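Local coordinates for protein Aster-A (Mus musculus, PDB 6GQF), which carries cholesterol from the plasma membrane to the endoplasmic reticulum without vesicles, binding the sterol in the ASTER (VASt) domain described here, at residues D36-L42 with R163-R169; S86-Q90 with Q115-R119; C127-V133 with Y145-C151. All coordinates share one frame; numbering follows the deposited sequence.

In the fold
From the N terminus, residues 36-42 lead into strand 40-47, an outermost strand of the seven-stranded antiparallel sheet, and contact 1 ties them to strand 159-170, its neighbour late in the chain. Contacts 2 and 3 both nest inside the large loop it closes. Contact 2 sets the loop before strand 90-99, and that strand's first residue, on the end of strand 108-119, closing a loop of 24 residues; contact 3, in series, closes the 11-residue connection of hairpin 127-136/144-156. Contacts 1 and 3 touch through Ser166 and His148; contacts 2 and 3 touch where strand 108-119 bonds to strand 127-136. Contacts 1 and 2 lie about 20 Å apart, centre to centre.

Contact 1 of 3, residues D36-L42 with R163-R169; sequences DLSGRLL and RVSSEIR
Arg163 meets Asp36 in the loop leading to edge strand 40-47, whose antiparallel pairing with strand 159-170 starts at a classic beta bulge, on the flank of the sterol-binding sheet of the ASTER domain. The arginine chain turns about its CG-CD bond (chi3 71°), which brings NH2 to OD2 of Asp36 in a salt bridge. The carboxylate is met on its syn side, with the partner tilted from the guanidinium plane, and CD1 of Leu41 lies over one face of the guanidinium near its rim. Val164 then accepts the backbone N of Leu42 at its O, 2.7 Å away, while its side chain packs on Phe194 of helix 176-202. Ser165 pairs with Leu41 without backbone bonds; its OG, held between its own N and carbonyl carbon (chi1 57°), takes the N-H of Leu37, so a side chain, not a main-chain carbonyl, receives this N-H ahead of the bulge. At Ser166 the backbone exchanges two bonds with Arg40, N to O and O to N. Gly39 shares this partner as the extra bulge residue, its CA 3.2 Å from Ser166 O. On the other face of the pairing, CD2 of Leu42 rests 3.2 Å from OG of Ser166, whose partner is His148, while Arg40 leads away to Glu191 and Trp187 of the helix. Glu167 runs out fully extended beyond CG, across Leu37, whose CD2 comes 3.7 Å from its CD. The carboxylate divides its oxygens: OE1 takes the hydroxyl of Ser38 and, weakly, its backbone N, at the centre of an inverse gamma turn. Arg169 holds the other oxygen, OE2, side-on through two nitrogens, NE at 2.8 Å and NH2 at 2.9 Å.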
loop_
_atom_site.group_PDB
_atom_site.type_symbol
_atom_site.label_atom_id
_atom_site.label_comp_id
_atom_site.label_asym_id
_atom_site.label_seq_id
_atom_site.Cartn_x
_atom_site.Cartn_y
_atom_site.Cartn_z
ATOM N N ASP A 36 -3.704 -11.584 9.041
ATOM C CA ASP A 36 -3.937 -11.018 7.717
ATOM C C ASP A 36 -5.313 -10.355 7.625
ATOM O O ASP A 36 -6.059 -10.310 8.604
ATOM C CB ASP A 36 -3.811 -12.106 6.646
ATOM C CG ASP A 36 -2.381 -12.555 6.438
ATOM O OD1 ASP A 36 -1.547 -12.335 7.342
ATOM O OD2 ASP A 36 -2.089 -13.132 5.370
ATOM N N LEU A 37 -5.636 -9.844 6.439
ATOM C CA LEU A 37 -6.916 -9.190 6.192
ATOM C C LEU A 37 -7.841 -10.108 5.403
ATOM O O LEU A 37 -7.388 -10.928 4.605
ATOM C CB LEU A 37 -6.707 -7.871 5.441
ATOM C CG LEU A 37 -5.938 -6.778 6.192
ATOM C CD1 LEU A 37 -5.570 -5.648 5.250
ATOM C CD2 LEU A 37 -6.743 -6.248 7.363
ATOM N N SER A 38 -9.141 -9.956 5.630
ATOM C CA SER A 38 -10.151 -10.803 5.007
ATOM C C SER A 38 -10.479 -10.346 3.594
ATOM O O SER A 38 -11.648 -10.184 3.244
ATOM C CB SER A 38 -11.423 -10.812 5.856
ATOM O OG SER A 38 -11.954 -9.501 5.981
ATOM N N GLY A 39 -9.442 -10.133 2.790
ATOM C CA GLY A 39 -9.612 -9.724 1.407
ATOM C C GLY A 39 -8.821 -10.621 0.474
ATOM O O GLY A 39 -9.379 -11.554 -0.104
ATOM N N ARG A 40 -7.528 -10.337 0.330
ATOM C CA ARG A 40 -6.632 -11.177 -0.463
ATOM C C ARG A 40 -5.194 -11.053 0.023
ATOM O O ARG A 40 -4.825 -10.059 0.654
ATOM C CB ARG A 40 -6.701 -10.810 -1.948
ATOM C CG ARG A 40 -8.046 -11.059 -2.598
ATOM C CD ARG A 40 -8.021 -10.773 -4.085
ATOM N NE ARG A 40 -9.361 -10.874 -4.659
ATOM C CZ ARG A 40 -9.654 -10.630 -5.934
ATOM N NH1 ARG A 40 -8.701 -10.271 -6.783
ATOM N NH2 ARG A 40 -10.904 -10.746 -6.359
ATOM N N LEU A 41 -4.393 -12.072 -0.278
ATOM C CA LEU A 41 -2.963 -12.062 0.010
ATOM C C LEU A 41 -2.217 -11.667 -1.254
ATOM O O LEU A 41 -2.097 -12.463 -2.181
ATOM C CB LEU A 41 -2.494 -13.434 0.507
ATOM C CG LEU A 41 -0.998 -13.588 0.809
ATOM C CD1 LEU A 41 -0.585 -12.726 1.996
ATOM C CD2 LEU A 41 -0.657 -15.047 1.060
ATOM N N LEU A 42 -1.715 -10.437 -1.291
ATOM C CA LEU A 42 -1.146 -9.883 -2.514
ATOM C C LEU A 42 0.308 -10.302 -2.697
ATOM O O LEU A 42 0.717 -10.697 -3.789
ATOM C CB LEU A 42 -1.254 -8.352 -2.509
ATOM C CG LEU A 42 -2.642 -7.717 -2.695
ATOM C CD1 LEU A 42 -3.276 -8.141 -4.006
ATOM C CD2 LEU A 42 -3.578 -8.037 -1.543
ATOM N N ARG A 163 5.068 -9.909 3.650
ATOM C CA ARG A 163 3.670 -10.246 3.395
ATOM C C ARG A 163 2.833 -8.981 3.226
ATOM O O ARG A 163 3.005 -8.009 3.962
ATOM C CB ARG A 163 3.094 -11.100 4.528
ATOM C CG ARG A 163 3.592 -12.525 4.547
ATOM C CD ARG A 163 3.126 -13.258 5.793
ATOM N NE ARG A 163 1.690 -13.541 5.790
ATOM C CZ ARG A 163 1.126 -14.599 5.209
ATOM N NH1 ARG A 163 1.865 -15.488 4.555
ATOM N NH2 ARG A 163 -0.187 -14.765 5.273
ATOM N N VAL A 164 1.931 -8.998 2.249
ATOM C CA VAL A 164 0.979 -7.912 2.069
ATOM C C VAL A 164 -0.408 -8.463 1.777
ATOM O O VAL A 164 -0.633 -9.115 0.756
ATOM C CB VAL A 164 1.391 -6.964 0.930
ATOM C CG1 VAL A 164 0.413 -5.790 0.837
ATOM C CG2 VAL A 164 2.814 -6.461 1.141
ATOM N N SER A 165 -1.330 -8.199 2.693
ATOM C CA SER A 165 -2.730 -8.528 2.502
ATOM C C SER A 165 -3.520 -7.233 2.442
ATOM O O SER A 165 -3.083 -6.208 2.964
ATOM C CB SER A 165 -3.239 -9.420 3.632
ATOM O OG SER A 165 -3.028 -8.793 4.883
ATOM N N SER A 166 -4.679 -7.283 1.797
ATOM C CA SER A 166 -5.512 -6.101 1.626
ATOM C C SER A 166 -6.974 -6.453 1.833
ATOM O O SER A 166 -7.326 -7.624 1.949
ATOM C CB SER A 166 -5.301 -5.502 0.238
ATOM O OG SER A 166 -3.911 -5.281 0.029
ATOM N N GLU A 167 -7.818 -5.431 1.902
ATOM C CA GLU A 167 -9.255 -5.640 1.951
ATOM C C GLU A 167 -9.982 -4.355 1.565
ATOM O O GLU A 167 -9.447 -3.257 1.710
ATOM C CB GLU A 167 -9.692 -6.125 3.341
ATOM C CG GLU A 167 -9.687 -5.068 4.432
ATOM C CD GLU A 167 -10.090 -5.633 5.790
ATOM O OE1 GLU A 167 -10.315 -6.860 5.882
ATOM O OE2 GLU A 167 -10.184 -4.852 6.765
ATOM N N ILE A 168 -11.198 -4.517 1.054
ATOM C CA ILE A 168 -12.053 -3.396 0.690
ATOM C C ILE A 168 -13.058 -3.144 1.804
ATOM O O ILE A 168 -13.676 -4.080 2.312
ATOM C CB ILE A 168 -12.795 -3.660 -0.640
ATOM C CG1 ILE A 168 -11.793 -3.781 -1.790
ATOM C CG2 ILE A 168 -13.786 -2.547 -0.944
ATOM C CD1 ILE A 168 -12.342 -4.472 -2.998
ATOM N N ARG A 169 -13.214 -1.876 2.171
ATOM C CA ARG A 169 -14.098 -1.472 3.261
ATOM C C ARG A 169 -15.158 -0.484 2.775
ATOM O O ARG A 169 -14.835 0.599 2.288
ATOM C CB ARG A 169 -13.289 -0.850 4.398
ATOM C CG ARG A 169 -12.398 -1.834 5.126
ATOM C CD ARG A 169 -11.686 -1.181 6.294
ATOM N NE ARG A 169 -10.832 -2.137 6.991
ATOM C CZ ARG A 169 -9.867 -1.805 7.841
ATOM N NH1 ARG A 169 -9.614 -0.528 8.110
ATOM N NH2 ARG A 169 -9.148 -2.755 8.420
#

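Contact 2 of 3, residues S86-Q90 with Q115-R119; sequences SKCHQ and QTLFR
His89 reaches strand 115-119 through both its CB and its ring, just before Gln90 joins the curved antiparallel sheet of the ASTER (VASt) domain as the first residue of strand 90-99. Its CG sits between the backbone N and the carbonyl carbon (chi1 66°), a compact setting that keeps the imidazole close to its own main chain and alongside Phe118, the two side chains pointing the same way. CG2 of Thr116 comes over one face of the imidazole in a CH-pi contact, 4.0 Å from the ring centroid. That methyl is placed by a torsion that sets CG2 opposite the threonine N while OG1 stays beside it (chi1 -57°). CG2 also lies 3.3 Å from Gln90 O, so the methyl touches both the ring and the next carbonyl. OG of Ser86 lies over the centre of the imidazole, 3.4 Å above its plane, and makes a weak hydrogen bond to His89 O. Phe118 offers CE2, which is 3.5 Å from His89 CB; the rings themselves meet obliquely, planes 72° apart, and Phe118 CD2 passes Cys88 O at 4.0 Å. Behind these side chains Gln90 and Leu117 form an antiparallel hydrogen-bonded pair, with Gln90 N to Leu117 O at 3.1 Å and Leu117 N to Gln90 O at 2.9 Å. The side chains of Gln90 and Leu117 lie on the face opposite His89 and both touch Trp82, while Gln115 reaches inward to Arg92 and Glu113. With no side-chain hydrogen bond between the segments, the chemistry implies that the two backbone bonds fix the register, while apolar contacts of Thr116 and Phe118 with His89 probably help to orient the imidazole.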
loop_
_atom_site.group_PDB
_atom_site.type_symbol
_atom_site.label_atom_id
_atom_site.label_comp_id
_atom_site.label_asym_id
_atom_site.label_seq_id
_atom_site.Cartn_x
_atom_site.Cartn_y
_atom_site.Cartn_z
ATOM N N SER A 86 4.181 9.102 20.114
ATOM C CA SER A 86 3.551 7.849 20.523
ATOM C C SER A 86 4.600 6.846 20.998
ATOM O O SER A 86 5.737 6.854 20.526
ATOM C CB SER A 86 2.738 7.258 19.373
ATOM O OG SER A 86 2.268 5.961 19.704
ATOM N N LYS A 87 4.200 5.979 21.927
ATOM C CA LYS A 87 5.123 5.050 22.582
ATOM C C LYS A 87 5.204 3.672 21.910
ATOM O O LYS A 87 6.279 3.071 21.856
ATOM C CB LYS A 87 4.720 4.867 24.050
ATOM C CG LYS A 87 4.833 6.125 24.902
ATOM C CD LYS A 87 4.479 5.841 26.359
ATOM C CE LYS A 87 4.562 7.094 27.218
ATOM N NZ LYS A 87 4.161 6.828 28.629
ATOM N N CYS A 88 4.073 3.174 21.410
ATOM C CA CYS A 88 4.001 1.817 20.861
ATOM C C CYS A 88 3.964 1.785 19.332
ATOM O O CYS A 88 4.190 0.734 18.728
ATOM C CB CYS A 88 2.770 1.090 21.410
ATOM S SG CYS A 88 1.193 1.774 20.850
ATOM N N HIS A 89 3.668 2.922 18.707
ATOM C CA HIS A 89 3.663 2.996 17.247
ATOM C C HIS A 89 4.035 4.388 16.725
ATOM O O HIS A 89 4.294 5.305 17.500
ATOM C CB HIS A 89 2.292 2.576 16.708
ATOM C CG HIS A 89 1.176 3.505 17.074
ATOM N ND1 HIS A 89 1.107 4.807 16.619
ATOM C CD2 HIS A 89 0.074 3.316 17.836
ATOM C CE1 HIS A 89 0.016 5.379 17.095
ATOM N NE2 HIS A 89 -0.629 4.496 17.837
ATOM N N GLN A 90 4.079 4.519 15.403
ATOM C CA GLN A 90 4.354 5.792 14.742
ATOM C C GLN A 90 3.355 5.964 13.604
ATOM O O GLN A 90 2.708 4.998 13.202
ATOM C CB GLN A 90 5.795 5.842 14.214
ATOM C CG GLN A 90 6.858 5.436 15.235
ATOM C CD GLN A 90 8.262 5.404 14.649
ATOM O OE1 GLN A 90 8.903 4.351 14.599
ATOM N NE2 GLN A 90 8.749 6.561 14.213
ATOM N N GLN A 115 -0.234 5.752 7.192
ATOM C CA GLN A 115 0.490 4.548 7.591
ATOM C C GLN A 115 0.859 4.569 9.069
ATOM O O GLN A 115 1.378 5.563 9.565
ATOM C CB GLN A 115 1.755 4.384 6.748
ATOM C CG GLN A 115 1.478 4.071 5.292
ATOM C CD GLN A 115 2.740 3.752 4.522
ATOM O OE1 GLN A 115 3.844 4.075 4.961
ATOM N NE2 GLN A 115 2.586 3.106 3.372
ATOM N N THR A 116 0.582 3.463 9.758
ATOM C CA THR A 116 0.947 3.293 11.165
ATOM C C THR A 116 1.924 2.133 11.347
ATOM O O THR A 116 1.570 0.987 11.092
ATOM C CB THR A 116 -0.291 3.032 12.048
ATOM O OG1 THR A 116 -1.225 4.108 11.901
ATOM C CG2 THR A 116 0.104 2.919 13.510
ATOM N N LEU A 117 3.135 2.433 11.817
ATOM C CA LEU A 117 4.185 1.424 11.958
ATOM C C LEU A 117 4.270 0.875 13.376
ATOM O O LEU A 117 4.328 1.629 14.342
ATOM C CB LEU A 117 5.545 2.012 11.561
ATOM C CG LEU A 117 6.653 1.029 11.153
ATOM C CD1 LEU A 117 7.744 1.777 10.418
ATOM C CD2 LEU A 117 7.254 0.287 12.341
ATOM N N PHE A 118 4.286 -0.450 13.480
ATOM C CA PHE A 118 4.488 -1.143 14.749
ATOM C C PHE A 118 5.771 -1.964 14.696
ATOM O O PHE A 118 5.892 -2.887 13.892
ATOM C CB PHE A 118 3.305 -2.059 15.062
ATOM C CG PHE A 118 1.978 -1.366 15.023
ATOM C CD1 PHE A 118 1.252 -1.296 13.844
ATOM C CD2 PHE A 118 1.454 -0.788 16.165
ATOM C CE1 PHE A 118 0.029 -0.659 13.808
ATOM C CE2 PHE A 118 0.235 -0.151 16.135
ATOM C CZ PHE A 118 -0.481 -0.086 14.956
ATOM N N ARG A 119 6.728 -1.627 15.555
ATOM C CA ARG A 119 8.000 -2.334 15.590
ATOM C C ARG A 119 7.878 -3.631 16.386
ATOM O O ARG A 119 7.538 -3.613 17.568
ATOM C CB ARG A 119 9.086 -1.444 16.193
ATOM C CG ARG A 119 9.122 -0.046 15.603
ATOM C CD ARG A 119 10.516 0.538 15.675
ATOM N NE ARG A 119 11.462 -0.281 14.924
ATOM C CZ ARG A 119 11.636 -0.209 13.609
ATOM N NH1 ARG A 119 10.934 0.657 12.889
ATOM N NH2 ARG A 119 12.516 -1.005 13.014
#

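Contact 3 of 3, residues C127-V133 with Y145-C151; sequences CVVDSEV and YTAHRYC. With HC3 (25-hydroxycholesterol), chain E.
Val133, Thr146 and His148 gather on the sheet face that holds 25-hydroxycholesterol, and here the packing between strands 127-133 and 145-151 is close. Thr146 OG1 approaches the sterol at C7 and is hydrogen-bonded to NE2 of His148, 2.9 Å away, with either group able to donate. Its first torsion, 66°, also turns OG1 to CB of Val133, 3.6 Å off. The imidazole of His148 sits near C6 of the sterol, and with Ser166 at ND1, partners at both nitrogens probably fix the ring's rotation. CG1 of Val133 adds an apolar touch at C7, 3.8 Å away. Further along this face, Ser131 OG is bonded to Glu113, and Tyr150 packs CB against CG1 of Val129 and meets Phe59 edge-to-face.

The reverse face is looser and nearer solvent. Asp130 and Arg149 run side by side, and Asp130 OD1 stands over the guanidinium plane, 2.7 Å from NH1: attraction of charges, with no N-H aimed at the oxygen. CG of Arg149 touches CG1 of Val128, whereas exposed Glu132 merely brings OE1 within 4.1 Å of Tyr145 CE2. Paired backbone bonds at Val129-Tyr150, Ser131-His148 and Val133-Thr146, the one from Thr146 N to Val133 O being weak, join the two strands into an antiparallel beta hairpin, one wall of the sterol pocket in this StAR-related, Bet v 1-like domain.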
loop_
_atom_site.group_PDB
_atom_site.type_symbol
_atom_site.label_atom_id
_atom_site.label_comp_id
_atom_site.label_asym_id
_atom_site.label_seq_id
_atom_site.Cartn_x
_atom_site.Cartn_y
_atom_site.Cartn_z
ATOM N N CYS A 127 9.006 -5.544 11.498
ATOM C CA CYS A 127 7.938 -4.588 11.784
ATOM C C CYS A 127 6.633 -4.927 11.060
ATOM O O CYS A 127 6.591 -5.815 10.210
ATOM C CB CYS A 127 8.375 -3.178 11.386
ATOM S SG CYS A 127 8.358 -2.893 9.597
ATOM N N VAL A 128 5.572 -4.209 11.417
ATOM C CA VAL A 128 4.296 -4.277 10.706
ATOM C C VAL A 128 3.765 -2.861 10.540
ATOM O O VAL A 128 3.953 -2.022 11.418
ATOM C CB VAL A 128 3.259 -5.145 11.457
ATOM C CG1 VAL A 128 1.882 -5.079 10.790
ATOM C CG2 VAL A 128 3.740 -6.580 11.541
ATOM N N VAL A 129 3.119 -2.584 9.412
ATOM C CA VAL A 129 2.511 -1.275 9.215
ATOM C C VAL A 129 1.146 -1.409 8.559
ATOM O O VAL A 129 0.980 -2.132 7.575
ATOM C CB VAL A 129 3.433 -0.319 8.388
ATOM C CG1 VAL A 129 4.632 -1.054 7.846
ATOM C CG2 VAL A 129 2.678 0.393 7.270
ATOM N N ASP A 130 0.171 -0.724 9.155
ATOM C CA ASP A 130 -1.185 -0.654 8.625
ATOM C C ASP A 130 -1.345 0.584 7.762
ATOM O O ASP A 130 -0.874 1.660 8.119
ATOM C CB ASP A 130 -2.214 -0.620 9.754
ATOM C CG ASP A 130 -2.458 -1.981 10.371
ATOM O OD1 ASP A 130 -2.488 -2.984 9.626
ATOM O OD2 ASP A 130 -2.636 -2.046 11.606
ATOM N N SER A 131 -2.032 0.427 6.636
ATOM C CA SER A 131 -2.186 1.511 5.678
ATOM C C SER A 131 -3.656 1.745 5.347
ATOM O O SER A 131 -4.371 0.811 4.993
ATOM C CB SER A 131 -1.395 1.199 4.405
ATOM O OG SER A 131 -1.398 2.306 3.519
ATOM N N GLU A 132 -4.102 2.992 5.489
ATOM C CA GLU A 132 -5.433 3.403 5.044
ATOM C C GLU A 132 -5.306 4.267 3.796
ATOM O O GLU A 132 -4.681 5.325 3.832
ATOM C CB GLU A 132 -6.173 4.181 6.132
ATOM C CG GLU A 132 -6.448 3.409 7.401
ATOM C CD GLU A 132 -7.240 4.234 8.396
ATOM O OE1 GLU A 132 -8.325 4.730 8.020
ATOM O OE2 GLU A 132 -6.774 4.403 9.545
ATOM N N VAL A 133 -5.905 3.815 2.700
ATOM C CA VAL A 133 -5.798 4.503 1.420
ATOM C C VAL A 133 -7.153 5.035 0.999
ATOM O O VAL A 133 -8.092 4.275 0.766
ATOM C CB VAL A 133 -5.246 3.576 0.319
ATOM C CG1 VAL A 133 -5.236 4.281 -1.036
ATOM C CG2 VAL A 133 -3.846 3.109 0.681
ATOM N N TYR A 145 -13.365 2.643 0.840
ATOM C CA TYR A 145 -11.936 2.926 0.894
ATOM C C TYR A 145 -11.263 1.570 1.119
ATOM O O TYR A 145 -11.959 0.568 1.280
ATOM C CB TYR A 145 -11.599 3.948 1.990
ATOM C CG TYR A 145 -11.743 3.452 3.416
ATOM C CD1 TYR A 145 -12.987 3.376 4.029
ATOM C CD2 TYR A 145 -10.628 3.078 4.154
ATOM C CE1 TYR A 145 -13.116 2.928 5.332
ATOM C CE2 TYR A 145 -10.748 2.627 5.454
ATOM C CZ TYR A 145 -11.991 2.555 6.039
ATOM O OH TYR A 145 -12.100 2.107 7.335
ATOM N N THR A 146 -9.932 1.519 1.102
ATOM C CA THR A 146 -9.220 0.238 1.189
ATOM C C THR A 146 -8.174 0.238 2.298
ATOM O O THR A 146 -7.621 1.284 2.642
ATOM C CB THR A 146 -8.529 -0.130 -0.156
ATOM O OG1 THR A 146 -7.484 0.808 -0.458
ATOM C CG2 THR A 146 -9.544 -0.153 -1.284
ATOM N N ALA A 147 -7.926 -0.952 2.849
ATOM C CA ALA A 147 -6.928 -1.154 3.896
ATOM C C ALA A 147 -5.898 -2.195 3.466
ATOM O O ALA A 147 -6.217 -3.140 2.744
ATOM C CB ALA A 147 -7.597 -1.581 5.191
ATOM N N HIS A 148 -4.660 -2.002 3.913
ATOM C CA HIS A 148 -3.541 -2.871 3.557
ATOM C C HIS A 148 -2.599 -3.052 4.747
ATOM O O HIS A 148 -2.345 -2.111 5.501
ATOM C CB HIS A 148 -2.784 -2.287 2.363
ATOM C CG HIS A 148 -3.681 -1.865 1.244
ATOM N ND1 HIS A 148 -3.860 -2.620 0.107
ATOM C CD2 HIS A 148 -4.470 -0.774 1.103
ATOM C CE1 HIS A 148 -4.718 -2.011 -0.690
ATOM N NE2 HIS A 148 -5.108 -0.891 -0.107
ATOM N N ARG A 149 -2.086 -4.269 4.907
ATOM C CA ARG A 149 -1.177 -4.599 6.002
ATOM C C ARG A 149 0.134 -5.160 5.460
ATOM O O ARG A 149 0.134 -6.155 4.743
ATOM C CB ARG A 149 -1.825 -5.610 6.955
ATOM C CG ARG A 149 -1.109 -5.740 8.294
ATOM C CD ARG A 149 -1.647 -6.882 9.153
ATOM N NE ARG A 149 -3.070 -6.753 9.461
ATOM C CZ ARG A 149 -3.572 -5.964 10.409
ATOM N NH1 ARG A 149 -2.778 -5.204 11.148
ATOM N NH2 ARG A 149 -4.881 -5.927 10.613
ATOM N N TYR A 150 1.241 -4.506 5.798
ATOM C CA TYR A 150 2.574 -4.999 5.472
ATOM C C TYR A 150 3.165 -5.702 6.691
ATOM O O TYR A 150 3.161 -5.140 7.784
ATOM C CB TYR A 150 3.508 -3.862 5.063
ATOM C CG TYR A 150 3.090 -3.033 3.867
ATOM C CD1 TYR A 150 2.062 -2.105 3.959
ATOM C CD2 TYR A 150 3.764 -3.141 2.662
ATOM C CE1 TYR A 150 1.696 -1.336 2.876
ATOM C CE2 TYR A 150 3.409 -2.374 1.575
ATOM C CZ TYR A 150 2.374 -1.471 1.688
ATOM O OH TYR A 150 2.016 -0.702 0.607
ATOM N N CYS A 151 3.672 -6.918 6.501
ATOM C CA CYS A 151 4.404 -7.629 7.549
ATOM C C CYS A 151 5.847 -7.884 7.105
ATOM O O CYS A 151 6.077 -8.548 6.095
ATOM C CB CYS A 151 3.724 -8.960 7.888
ATOM S SG CYS A 151 2.006 -8.848 8.450
HETATM C C18 HC3 E . -6.997 1.052 -7.509
HETATM C C13 HC3 E . -7.333 2.331 -6.734
HETATM C C12 HC3 E . -6.334 3.268 -7.136
HETATM C C11 HC3 E . -4.832 2.883 -6.616
HETATM C C9 HC3 E . -4.774 2.622 -5.114
HETATM C C10 HC3 E . -3.281 2.244 -4.594
HETATM C C19 HC3 E . -2.677 1.268 -5.577
HETATM C C1 HC3 E . -2.405 3.495 -4.606
HETATM C C2 HC3 E . -1.020 3.231 -4.066
HETATM C C3 HC3 E . -1.036 2.636 -2.695
HETATM O O1 HC3 E . 0.292 2.298 -2.294
HETATM C C4 HC3 E . -1.898 1.378 -2.633
HETATM C C5 HC3 E . -3.272 1.633 -3.247
HETATM C C6 HC3 E . -4.565 0.725 -2.769
HETATM C C7 HC3 E . -5.901 1.217 -3.178
HETATM C C8 HC3 E . -5.824 1.576 -4.755
HETATM C C14 HC3 E . -7.187 2.016 -5.224
HETATM C C15 HC3 E . -8.477 1.124 -4.845
HETATM C C16 HC3 E . -9.649 1.634 -5.995
HETATM C C17 HC3 E . -8.950 2.634 -6.937
HETATM C C20 HC3 E . -9.353 2.592 -8.333
HETATM C C21 HC3 E . -9.235 4.041 -8.893
HETATM C C22 HC3 E . -10.768 1.999 -8.659
HETATM C C23 HC3 E . -11.799 2.976 -9.170
HETATM C C24 HC3 E . -13.110 2.228 -9.123
HETATM C C25 HC3 E . -14.126 2.896 -10.015
HETATM C C26 HC3 E . -15.442 2.186 -9.812
HETATM C C27 HC3 E . -14.265 4.355 -9.625
HETATM O O2 HC3 E . -13.719 2.775 -11.359
#